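Local structure of profilin-1A (Acanthamoeba castellanii, 1ACF) at residues A[58-63]-A[75-80]. The protein binds monomeric actin, preventing its polymerization at high concentration and enhancing it at low concentration, and binds PIP2, which inhibits formation of IP3 and DG. Residues are numbered along the deposited sequence; the frame is centred on the assembly and turned at random.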
loop_
_atom_site.group_PDB
_atom_site.type_symbol
_atom_site.label_atom_id
_atom_site.label_comp_id
_atom_site.label_asym_id
_atom_site.label_seq_id
_atom_site.Cartn_x
_atom_site.Cartn_y
_atom_site.Cartn_z
ATOM N N GLY A 58 -1.039 11.834 12.999
ATOM C CA GLY A 58 -1.481 10.687 13.772
ATOM C C GLY A 58 -1.048 9.331 13.316
ATOM O O GLY A 58 -1.293 8.399 14.122
ATOM N N GLY A 59 -0.440 9.120 12.193
ATOM C CA GLY A 59 -0.053 7.809 11.647
ATOM C C GLY A 59 -1.332 7.162 11.091
ATOM O O GLY A 59 -2.409 7.818 11.095
ATOM N N PHE A 60 -1.252 5.911 10.659
ATOM C CA PHE A 60 -2.419 5.183 10.108
ATOM C C PHE A 60 -2.373 3.696 10.454
ATOM O O PHE A 60 -1.326 3.088 10.674
ATOM C CB PHE A 60 -2.513 5.341 8.558
ATOM C CG PHE A 60 -1.256 5.072 7.753
ATOM C CD1 PHE A 60 -0.115 5.870 7.885
ATOM C CD2 PHE A 60 -1.222 4.022 6.841
ATOM C CE1 PHE A 60 1.025 5.656 7.150
ATOM C CE2 PHE A 60 -0.083 3.790 6.096
ATOM C CZ PHE A 60 1.068 4.582 6.249
ATOM N N ASP A 61 -3.509 3.076 10.321
ATOM C CA ASP A 61 -3.759 1.675 10.547
ATOM C C ASP A 61 -3.987 0.816 9.307
ATOM O O ASP A 61 -4.918 1.029 8.543
ATOM C CB ASP A 61 -4.999 1.494 11.482
ATOM C CG ASP A 61 -4.705 1.946 12.904
ATOM O OD1 ASP A 61 -3.610 2.436 13.234
ATOM O OD2 ASP A 61 -5.681 1.823 13.689
ATOM N N LEU A 62 -3.213 -0.240 9.231
ATOM C CA LEU A 62 -3.409 -1.260 8.172
ATOM C C LEU A 62 -3.376 -2.629 8.901
ATOM O O LEU A 62 -2.396 -2.965 9.558
ATOM C CB LEU A 62 -2.510 -1.083 6.980
ATOM C CG LEU A 62 -2.851 -0.189 5.794
ATOM C CD1 LEU A 62 -4.361 0.002 5.598
ATOM C CD2 LEU A 62 -2.161 1.174 5.868
ATOM N N ALA A 63 -4.484 -3.349 8.827
ATOM C CA ALA A 63 -4.674 -4.671 9.383
ATOM C C ALA A 63 -4.007 -4.833 10.738
ATOM O O ALA A 63 -3.063 -5.646 10.887
ATOM C CB ALA A 63 -4.129 -5.706 8.371
ATOM N N ARG A 75 0.773 10.928 -4.614
ATOM C CA ARG A 75 0.999 9.598 -5.216
ATOM C C ARG A 75 1.445 8.543 -4.215
ATOM O O ARG A 75 1.027 7.385 -4.332
ATOM C CB ARG A 75 1.955 9.674 -6.422
ATOM C CG ARG A 75 2.240 8.275 -7.067
ATOM C CD ARG A 75 3.629 8.253 -7.521
ATOM N NE ARG A 75 4.161 7.133 -8.118
ATOM C CZ ARG A 75 4.216 6.497 -9.270
ATOM N NH1 ARG A 75 3.615 6.900 -10.382
ATOM N NH2 ARG A 75 4.978 5.382 -9.381
ATOM N N SER A 76 2.235 8.908 -3.225
ATOM C CA SER A 76 2.822 7.969 -2.275
ATOM C C SER A 76 2.739 8.277 -0.813
ATOM O O SER A 76 3.289 9.337 -0.468
ATOM C CB SER A 76 4.359 8.028 -2.567
ATOM O OG SER A 76 4.567 7.373 -3.814
ATOM N N ILE A 77 2.245 7.313 -0.049
ATOM C CA ILE A 77 2.217 7.360 1.408
ATOM C C ILE A 77 3.030 6.150 1.962
ATOM O O ILE A 77 2.698 4.961 1.763
ATOM C CB ILE A 77 0.805 7.374 2.052
ATOM C CG1 ILE A 77 0.107 8.750 1.810
ATOM C CG2 ILE A 77 0.911 7.097 3.630
ATOM C CD1 ILE A 77 -1.453 8.628 2.018
ATOM N N TYR A 78 4.065 6.487 2.691
ATOM C CA TYR A 78 4.945 5.490 3.319
ATOM C C TYR A 78 4.753 5.507 4.869
ATOM O O TYR A 78 4.713 6.546 5.544
ATOM C CB TYR A 78 6.390 5.711 2.918
ATOM C CG TYR A 78 6.766 5.451 1.469
ATOM C CD1 TYR A 78 5.862 5.157 0.448
ATOM C CD2 TYR A 78 8.102 5.671 1.111
ATOM C CE1 TYR A 78 6.278 5.040 -0.878
ATOM C CE2 TYR A 78 8.541 5.566 -0.192
ATOM C CZ TYR A 78 7.617 5.227 -1.187
ATOM O OH TYR A 78 8.136 5.103 -2.450
ATOM N N GLY A 79 4.659 4.276 5.370
ATOM C CA GLY A 79 4.491 3.969 6.797
ATOM C C GLY A 79 5.686 3.144 7.302
ATOM O O GLY A 79 6.269 2.336 6.527
ATOM N N LYS A 80 5.982 3.399 8.557
ATOM C CA LYS A 80 7.122 2.693 9.195
ATOM C C LYS A 80 6.680 2.343 10.616
ATOM O O LYS A 80 6.027 3.151 11.284
ATOM C CB LYS A 80 8.423 3.464 9.267
ATOM C CG LYS A 80 9.631 2.636 9.709
ATOM C CD LYS A 80 10.803 3.509 10.207
ATOM C CE LYS A 80 10.452 4.209 11.513
ATOM N NZ LYS A 80 11.308 5.417 11.707
#
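The carbonyl oxygen of I77 accepts a hydrogen bond from T88 OG1, and I77 also pairs through its backbone with T88 on strand 84-90. The side chain of I77 leaves the opposite way from that of Y78 and meets F60 in a buried, apolar contact. F60 CZ lies 3.6 Å from I77 CG2, the two side chains running alongside one another but pointing opposite ways. F60 CZ also approaches G79 CA obliquely, at 3.5 Å, and Y78 C lies near the ring plane at the edge, 4.0 Å from F60 CZ. With CG flanked by both backbone N and C (chi1 49°), the F60 ring is directed, CZ foremost, at the chain at G79, where the absence of a side chain lets it come close. Strand 65-72, backbone hydrogen-bonded to F60 and Y78, lies between 60-62 and 76-80 and holds their axes 9.2 Å apart; their 81° angle shows how strongly the short edge strand is twisted relative to 76-80. Helix 39-50 packs on I77 through A48 and F49, whereas Y78 turns to helix 106-121, its OH hydrogen-bonded to E114 OE2, with actin-site residue K115 nearby. Helices on both faces of a central antiparallel sheet characterise the profilin fold.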